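Local coordinates for autophagy-related protein 9 (Schizosaccharomyces pombe, PDB 7D0I), which scrambles phospholipids between the two leaflets of the membrane as a homotrimer and supplies membrane for the growing autophagosome, at residues I202-S214 and L265-L279. The protein carries 1 engineered substitution. Sequence-based numbering, arbitrary orientation.
With LMN (Lauryl Maltose Neopentyl Glycol), chain H.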
loop_
_atom_site.group_PDB
_atom_site.type_symbol
_atom_site.label_atom_id
_atom_site.label_comp_id
_atom_site.label_asym_id
_atom_site.label_seq_id
_atom_site.Cartn_x
_atom_site.Cartn_y
_atom_site.Cartn_z
ATOM N N ILE A 202 43.786 -14.562 0.804
ATOM C CA ILE A 202 43.852 -15.989 0.497
ATOM C C ILE A 202 45.196 -16.560 0.925
ATOM O O ILE A 202 45.268 -17.620 1.559
ATOM C CB ILE A 202 43.589 -16.232 -0.996
ATOM C CG1 ILE A 202 42.157 -15.865 -1.346
ATOM C CG2 ILE A 202 43.823 -17.672 -1.326
ATOM C CD1 ILE A 202 41.871 -15.934 -2.806
ATOM N N ILE A 203 46.281 -15.864 0.583
ATOM C CA ILE A 203 47.613 -16.337 0.941
ATOM C C ILE A 203 47.786 -16.351 2.449
ATOM O O ILE A 203 48.361 -17.290 3.008
ATOM C CB ILE A 203 48.689 -15.476 0.259
ATOM C CG1 ILE A 203 48.649 -15.676 -1.251
ATOM C CG2 ILE A 203 50.052 -15.830 0.786
ATOM C CD1 ILE A 203 48.870 -17.098 -1.676
ATOM N N VAL A 204 47.288 -15.321 3.136
ATOM C CA VAL A 204 47.423 -15.277 4.588
ATOM C C VAL A 204 46.677 -16.436 5.233
ATOM O O VAL A 204 47.187 -17.088 6.152
ATOM C CB VAL A 204 46.939 -13.921 5.125
ATOM C CG1 VAL A 204 46.842 -13.959 6.629
ATOM C CG2 VAL A 204 47.885 -12.833 4.696
ATOM N N HIS A 205 45.462 -16.720 4.758
ATOM C CA HIS A 205 44.688 -17.808 5.345
ATOM C C HIS A 205 45.351 -19.153 5.099
ATOM O O HIS A 205 45.436 -19.980 6.012
ATOM C CB HIS A 205 43.270 -17.805 4.793
ATOM C CG HIS A 205 42.357 -16.847 5.486
ATOM N ND1 HIS A 205 42.473 -15.481 5.352
ATOM C CD2 HIS A 205 41.305 -17.054 6.309
ATOM C CE1 HIS A 205 41.538 -14.889 6.070
ATOM N NE2 HIS A 205 40.814 -15.822 6.661
ATOM N N ARG A 206 45.826 -19.394 3.878
ATOM C CA ARG A 206 46.497 -20.658 3.600
ATOM C C ARG A 206 47.767 -20.802 4.429
ATOM O O ARG A 206 48.073 -21.891 4.940
ATOM C CB ARG A 206 46.813 -20.762 2.115
ATOM C CG ARG A 206 45.590 -20.769 1.231
ATOM C CD ARG A 206 45.979 -20.964 -0.215
ATOM N NE ARG A 206 44.810 -21.123 -1.066
ATOM C CZ ARG A 206 44.869 -21.349 -2.369
ATOM N NH1 ARG A 206 46.043 -21.442 -2.972
ATOM N NH2 ARG A 206 43.755 -21.481 -3.071
ATOM N N LEU A 207 48.520 -19.710 4.578
ATOM C CA LEU A 207 49.740 -19.745 5.370
ATOM C C LEU A 207 49.442 -20.084 6.819
ATOM O O LEU A 207 50.082 -20.959 7.407
ATOM C CB LEU A 207 50.458 -18.406 5.266
ATOM C CG LEU A 207 51.650 -18.193 6.193
ATOM C CD1 LEU A 207 52.698 -19.263 5.965
ATOM C CD2 LEU A 207 52.229 -16.814 5.961
ATOM N N PHE A 208 48.470 -19.403 7.421
ATOM C CA PHE A 208 48.155 -19.721 8.806
ATOM C C PHE A 208 47.525 -21.094 8.949
ATOM O O PHE A 208 47.637 -21.700 10.015
ATOM C CB PHE A 208 47.251 -18.655 9.409
ATOM C CG PHE A 208 47.983 -17.422 9.821
ATOM C CD1 PHE A 208 48.739 -17.407 10.970
ATOM C CD2 PHE A 208 47.922 -16.278 9.056
ATOM C CE1 PHE A 208 49.414 -16.278 11.348
ATOM C CE2 PHE A 208 48.595 -15.148 9.431
ATOM C CZ PHE A 208 49.341 -15.147 10.578
ATOM N N GLN A 209 46.913 -21.624 7.893
ATOM C CA GLN A 209 46.380 -22.980 7.952
ATOM C C GLN A 209 47.501 -24.005 8.029
ATOM O O GLN A 209 47.485 -24.902 8.888
ATOM C CB GLN A 209 45.497 -23.224 6.733
ATOM C CG GLN A 209 44.844 -24.578 6.664
ATOM C CD GLN A 209 44.107 -24.765 5.358
ATOM O OE1 GLN A 209 44.487 -25.589 4.531
ATOM N NE2 GLN A 209 43.054 -23.983 5.158
ATOM N N ILE A 210 48.494 -23.889 7.145
ATOM C CA ILE A 210 49.616 -24.821 7.230
ATOM C C ILE A 210 50.414 -24.586 8.502
ATOM O O ILE A 210 50.968 -25.530 9.072
ATOM C CB ILE A 210 50.515 -24.751 5.984
ATOM C CG1 ILE A 210 50.986 -23.327 5.728
ATOM C CG2 ILE A 210 49.791 -25.300 4.778
ATOM C CD1 ILE A 210 51.705 -23.157 4.419
ATOM N N LEU A 211 50.463 -23.347 8.994
ATOM C CA LEU A 211 51.159 -23.090 10.252
ATOM C C LEU A 211 50.443 -23.744 11.424
ATOM O O LEU A 211 51.090 -24.291 12.319
ATOM C CB LEU A 211 51.298 -21.587 10.484
ATOM C CG LEU A 211 52.401 -20.884 9.698
ATOM C CD1 LEU A 211 52.442 -19.413 10.043
ATOM C CD2 LEU A 211 53.739 -21.535 9.977
ATOM N N THR A 212 49.112 -23.701 11.439
ATOM C CA THR A 212 48.362 -24.356 12.504
ATOM C C THR A 212 48.555 -25.864 12.459
ATOM O O THR A 212 48.765 -26.503 13.498
ATOM C CB THR A 212 46.882 -24.007 12.386
ATOM O OG1 THR A 212 46.707 -22.601 12.585
ATOM C CG2 THR A 212 46.081 -24.764 13.419
ATOM N N VAL A 213 48.498 -26.450 11.264
ATOM C CA VAL A 213 48.721 -27.890 11.142
ATOM C C VAL A 213 50.117 -28.257 11.636
ATOM O O VAL A 213 50.295 -29.205 12.411
ATOM C CB VAL A 213 48.500 -28.346 9.692
ATOM C CG1 VAL A 213 48.904 -29.794 9.532
ATOM C CG2 VAL A 213 47.054 -28.149 9.306
ATOM N N SER A 214 51.128 -27.497 11.203
ATOM C CA SER A 214 52.499 -27.815 11.583
ATOM C C SER A 214 52.722 -27.609 13.073
ATOM O O SER A 214 53.475 -28.360 13.697
ATOM C CB SER A 214 53.478 -26.973 10.773
ATOM O OG SER A 214 53.305 -25.598 11.048
ATOM N N LEU A 265 51.850 -32.734 5.355
ATOM C CA LEU A 265 52.030 -31.291 5.471
ATOM C C LEU A 265 52.805 -30.731 4.282
ATOM O O LEU A 265 52.451 -29.678 3.738
ATOM C CB LEU A 265 52.746 -30.962 6.775
ATOM C CG LEU A 265 53.303 -29.544 6.895
ATOM C CD1 LEU A 265 52.169 -28.544 6.987
ATOM C CD2 LEU A 265 54.222 -29.441 8.097
ATOM N N LEU A 266 53.867 -31.421 3.867
ATOM C CA LEU A 266 54.655 -30.950 2.735
ATOM C C LEU A 266 53.869 -31.032 1.436
ATOM O O LEU A 266 54.038 -30.177 0.560
ATOM C CB LEU A 266 55.950 -31.754 2.625
ATOM C CG LEU A 266 56.938 -31.257 1.572
ATOM C CD1 LEU A 266 57.173 -29.767 1.741
ATOM C CD2 LEU A 266 58.248 -32.016 1.669
ATOM N N ALA A 267 53.013 -32.042 1.288
ATOM C CA ALA A 267 52.131 -32.095 0.127
ATOM C C ALA A 267 51.207 -30.886 0.095
ATOM O O ALA A 267 51.016 -30.265 -0.959
ATOM C CB ALA A 267 51.319 -33.388 0.142
ATOM N N LEU A 268 50.625 -30.540 1.245
ATOM C CA LEU A 268 49.774 -29.357 1.327
ATOM C C LEU A 268 50.543 -28.098 0.940
ATOM O O LEU A 268 50.064 -27.271 0.147
ATOM C CB LEU A 268 49.209 -29.235 2.740
ATOM C CG LEU A 268 48.077 -28.245 2.995
ATOM C CD1 LEU A 268 46.960 -28.471 1.999
ATOM C CD2 LEU A 268 47.565 -28.393 4.420
ATOM N N TRP A 269 51.748 -27.943 1.491
ATOM C CA TRP A 269 52.581 -26.786 1.175
ATOM C C TRP A 269 52.872 -26.712 -0.319
ATOM O O TRP A 269 52.769 -25.642 -0.935
ATOM C CB TRP A 269 53.887 -26.864 1.968
ATOM C CG TRP A 269 54.481 -25.539 2.302
ATOM C CD1 TRP A 269 54.474 -24.929 3.516
ATOM C CD2 TRP A 269 55.175 -24.656 1.413
ATOM N NE1 TRP A 269 55.118 -23.716 3.444
ATOM C CE2 TRP A 269 55.558 -23.527 2.161
ATOM C CE3 TRP A 269 55.511 -24.712 0.058
ATOM C CZ2 TRP A 269 56.258 -22.464 1.601
ATOM C CZ3 TRP A 269 56.205 -23.654 -0.498
ATOM C CH2 TRP A 269 56.571 -22.545 0.274
ATOM N N ILE A 270 53.247 -27.844 -0.914
ATOM C CA ILE A 270 53.600 -27.867 -2.328
ATOM C C ILE A 270 52.392 -27.515 -3.182
ATOM O O ILE A 270 52.511 -26.791 -4.176
ATOM C CB ILE A 270 54.191 -29.237 -2.709
ATOM C CG1 ILE A 270 55.612 -29.372 -2.162
ATOM C CG2 ILE A 270 54.181 -29.431 -4.214
ATOM C CD1 ILE A 270 56.301 -30.656 -2.564
ATOM N N TYR A 271 51.208 -27.998 -2.798
ATOM C CA TYR A 271 50.014 -27.638 -3.555
ATOM C C TYR A 271 49.745 -26.141 -3.488
ATOM O O TYR A 271 49.408 -25.519 -4.503
ATOM C CB TYR A 271 48.796 -28.403 -3.056
ATOM C CG TYR A 271 47.523 -27.753 -3.527
ATOM C CD1 TYR A 271 47.135 -27.828 -4.854
ATOM C CD2 TYR A 271 46.731 -27.023 -2.655
ATOM C CE1 TYR A 271 45.981 -27.215 -5.295
ATOM C CE2 TYR A 271 45.575 -26.411 -3.085
ATOM C CZ TYR A 271 45.204 -26.508 -4.403
ATOM O OH TYR A 271 44.050 -25.894 -4.828
ATOM N N TYR A 272 49.855 -25.547 -2.297
ATOM C CA TYR A 272 49.613 -24.111 -2.181
ATOM C C TYR A 272 50.597 -23.321 -3.041
ATOM O O TYR A 272 50.212 -22.382 -3.761
ATOM C CB TYR A 272 49.704 -23.683 -0.718
ATOM C CG TYR A 272 48.517 -24.095 0.123
ATOM C CD1 TYR A 272 47.307 -24.420 -0.462
ATOM C CD2 TYR A 272 48.607 -24.146 1.504
ATOM C CE1 TYR A 272 46.222 -24.789 0.304
ATOM C CE2 TYR A 272 47.526 -24.515 2.275
ATOM C CZ TYR A 272 46.337 -24.836 1.670
ATOM O OH TYR A 272 45.258 -25.206 2.437
ATOM N N LEU A 273 51.880 -23.689 -2.970
ATOM C CA LEU A 273 52.881 -23.025 -3.797
ATOM C C LEU A 273 52.587 -23.211 -5.278
ATOM O O LEU A 273 52.841 -22.308 -6.082
ATOM C CB LEU A 273 54.275 -23.557 -3.463
ATOM C CG LEU A 273 55.414 -23.078 -4.368
ATOM C CD1 LEU A 273 55.599 -21.575 -4.260
ATOM C CD2 LEU A 273 56.712 -23.804 -4.046
ATOM N N THR A 274 52.042 -24.368 -5.655
ATOM C CA THR A 274 51.686 -24.601 -7.047
ATOM C C THR A 274 50.525 -23.716 -7.472
ATOM O O THR A 274 50.473 -23.252 -8.616
ATOM C CB THR A 274 51.338 -26.075 -7.252
ATOM O OG1 THR A 274 52.449 -26.887 -6.853
ATOM C CG2 THR A 274 51.009 -26.353 -8.711
ATOM N N ASP A 275 49.580 -23.475 -6.568
ATOM C CA ASP A 275 48.378 -22.747 -6.945
ATOM C C ASP A 275 48.569 -21.237 -6.952
ATOM O O ASP A 275 47.777 -20.538 -7.593
ATOM C CB ASP A 275 47.226 -23.121 -6.016
ATOM C CG ASP A 275 45.901 -22.563 -6.482
ATOM O OD1 ASP A 275 45.632 -21.371 -6.236
ATOM O OD2 ASP A 275 45.126 -23.312 -7.107
ATOM N N ILE A 276 49.585 -20.720 -6.267
ATOM C CA ILE A 276 49.816 -19.269 -6.234
ATOM C C ILE A 276 49.737 -18.587 -7.606
ATOM O O ILE A 276 49.118 -17.514 -7.708
ATOM C CB ILE A 276 51.153 -18.957 -5.543
ATOM C CG1 ILE A 276 51.078 -19.316 -4.059
ATOM C CG2 ILE A 276 51.511 -17.491 -5.706
ATOM C CD1 ILE A 276 52.324 -18.966 -3.288
ATOM N N PRO A 277 50.333 -19.125 -8.680
ATOM C CA PRO A 277 50.273 -18.404 -9.967
ATOM C C PRO A 277 48.868 -18.206 -10.511
ATOM O O PRO A 277 48.586 -17.167 -11.123
ATOM C CB PRO A 277 51.113 -19.290 -10.896
ATOM C CG PRO A 277 52.056 -19.966 -9.996
ATOM C CD PRO A 277 51.279 -20.253 -8.752
ATOM N N ARG A 278 47.984 -19.185 -10.335
ATOM C CA ARG A 278 46.599 -19.005 -10.756
ATOM C C ARG A 278 45.944 -17.868 -9.984
ATOM O O ARG A 278 45.170 -17.083 -10.544
ATOM C CB ARG A 278 45.832 -20.307 -10.562
ATOM C CG ARG A 278 44.373 -20.227 -10.921
ATOM C CD ARG A 278 43.621 -21.416 -10.361
ATOM N NE ARG A 278 43.751 -21.513 -8.909
ATOM C CZ ARG A 278 43.046 -20.792 -8.046
ATOM N NH1 ARG A 278 43.226 -20.950 -6.746
ATOM N NH2 ARG A 278 42.162 -19.904 -8.482
ATOM N N LEU A 279 46.252 -17.764 -8.690
ATOM C CA LEU A 279 45.788 -16.626 -7.909
ATOM C C LEU A 279 46.299 -15.320 -8.492
ATOM O O LEU A 279 45.572 -14.325 -8.523
ATOM C CB LEU A 279 46.237 -16.757 -6.460
ATOM C CG LEU A 279 45.476 -17.750 -5.600
ATOM C CD1 LEU A 279 45.994 -17.684 -4.188
ATOM C CD2 LEU A 279 44.015 -17.412 -5.649
HETATM C C1 LMN H . 38.185 -28.627 5.709
HETATM O O1 LMN H . 39.041 -28.187 4.821
HETATM C C2 LMN H . 37.317 -27.465 6.248
HETATM O O2 LMN H . 36.425 -27.061 5.211
HETATM C C3 LMN H . 36.501 -27.806 7.463
HETATM O O3 LMN H . 36.081 -26.527 8.053
HETATM C C4 LMN H . 37.191 -28.597 8.499
HETATM O O4 LMN H . 36.172 -29.209 9.410
HETATM C C5 LMN H . 38.001 -29.706 7.933
HETATM O O5 LMN H . 38.948 -29.219 6.913
HETATM C C6 LMN H . 38.803 -30.400 9.034
HETATM O O6 LMN H . 39.645 -31.367 8.445
HETATM C CAA LMN H . 48.471 -34.287 8.712
HETATM C CAB LMN H . 47.733 -32.952 -3.840
HETATM O OAI LMN H . 37.309 -26.495 14.000
HETATM O OAJ LMN H . 37.204 -19.466 0.256
HETATM O OAL LMN H . 39.404 -24.785 7.086
HETATM O OAN LMN H . 38.661 -22.084 1.712
HETATM O OAP LMN H . 40.871 -23.587 2.225
HETATM O OAQ LMN H . 34.456 -26.969 14.102
HETATM O OAR LMN H . 37.277 -16.819 3.448
HETATM O OAS LMN H . 33.070 -26.440 11.730
HETATM O OAT LMN H . 37.013 -17.740 6.071
HETATM O OAU LMN H . 33.663 -28.846 9.871
HETATM O OAV LMN H . 38.453 -20.485 6.172
HETATM C CAW LMN H . 47.294 -33.294 8.827
HETATM C CAX LMN H . 46.562 -32.375 -3.015
HETATM C CAY LMN H . 45.959 -34.063 8.642
HETATM C CAZ LMN H . 47.123 -31.692 -1.743
HETATM C CBA LMN H . 44.790 -33.085 8.336
HETATM C CBB LMN H . 45.948 -31.129 -0.896
HETATM C CBC LMN H . 45.328 -31.682 7.921
HETATM C CBD LMN H . 45.249 -29.980 -1.678
HETATM C CBE LMN H . 44.261 -30.598 8.256
HETATM C CBF LMN H . 44.738 -28.916 -0.660
HETATM C CBG LMN H . 42.864 -31.072 7.754
HETATM C CBH LMN H . 43.216 -29.123 -0.391
HETATM C CBI LMN H . 42.728 -30.709 6.239
HETATM C CBJ LMN H . 43.019 -29.488 1.116
HETATM C CBK LMN H . 42.763 -29.149 6.077
HETATM C CBL LMN H . 41.606 -28.993 1.589
HETATM C CBM LMN H . 37.474 -27.624 13.175
HETATM C CBN LMN H . 36.578 -19.240 1.501
HETATM C CBP LMN H . 39.141 -23.651 6.288
HETATM C CBQ LMN H . 42.797 -28.788 4.548
HETATM C CBR LMN H . 40.809 -29.124 2.944
HETATM C CBS LMN H . 40.394 -28.132 5.301
HETATM C CBT LMN H . 41.615 -26.701 3.524
HETATM O OBV LMN H . 40.574 -26.346 2.598
HETATM O OBX LMN H . 39.900 -25.003 4.428
HETATM O OBY LMN H . 36.239 -29.156 11.758
HETATM O OBZ LMN H . 38.071 -20.380 3.037
HETATM O OCB LMN H . 37.365 -22.244 4.406
HETATM C CCC LMN H . 36.142 -28.286 12.954
HETATM C CCD LMN H . 37.621 -19.050 2.567
HETATM C CCF LMN H . 38.824 -24.095 4.893
HETATM C CCH LMN H . 38.535 -23.276 2.567
HETATM C CCJ LMN H . 39.614 -25.441 3.064
HETATM C CCL LMN H . 39.593 -24.235 2.145
HETATM C CCM LMN H . 41.409 -28.190 4.072
HETATM C CCN LMN H . 35.064 -27.200 12.815
HETATM C CCO LMN H . 37.025 -18.213 3.704
HETATM C CCQ LMN H . 38.626 -22.874 3.981
HETATM C CCR LMN H . 35.961 -28.403 10.515
HETATM C CCS LMN H . 37.198 -20.884 4.123
HETATM C CCT LMN H . 33.999 -27.566 11.847
HETATM C CCU LMN H . 37.596 -18.588 5.028
HETATM C CCV LMN H . 34.521 -27.871 10.491
HETATM C CCW LMN H . 37.348 -20.013 5.378
#
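Arg206 reaches across from helix 202-214 to Asp275, its NH1 donating to OD1 at 3.3 Å with an N-H...O angle of 159°. The acceptor lies close to the guanidinium plane, but OD1 is met from above the carboxylate plane. Arg278, one turn on, bends at chi3 (58°) to bring its NE to Asp275 OD2 at 2.9 Å. Two arginines thus stand at about a right angle round the carboxylate, whose charge probably offsets that of Arg206 NH2 and Arg278 NH1.

Extended from CG to NE, the aliphatic chain of Arg206 runs across one face of the Tyr272 ring, a CH-pi contact with CB 3.9 Å from the centroid. Leu279 CD1 lies over one face of the guanidinium, toward its rim. With only CB kept over Tyr272, an alanine in place of Arg206 would probably leave that ring less covered and Asp275 with Arg278 as its remaining salt-bridge partner here.

These are the first two transmembrane helices of the Atg9 fold, packed as an antiparallel pair at 171° with axes 10.6 Å apart, and the charged cluster lies toward the end assigned to the cytosol.

Toward Ser214 and Leu265 the packing turns apolar. Ile210 is a knob in the hole formed by Leu265, Leu268, Trp269 and Tyr272; its CG2 meets the Tyr272 edge at CE2, 3.5 Å away, while CD1 reaches Trp269 CD1. At the other end, Leu279 CD1 rests 3.6 Å from Ile202 CG2 and also touches Ile203 CD1.

Gln209, Val213, Leu268 and Tyr271 line a detergent site, where lauryl maltose neopentyl glycol lays CBD over one face of the Tyr271 ring and CBF 3.5 Å from Leu268 CD1. The ring of Phe208 meets that of Tyr504 of the second subunit.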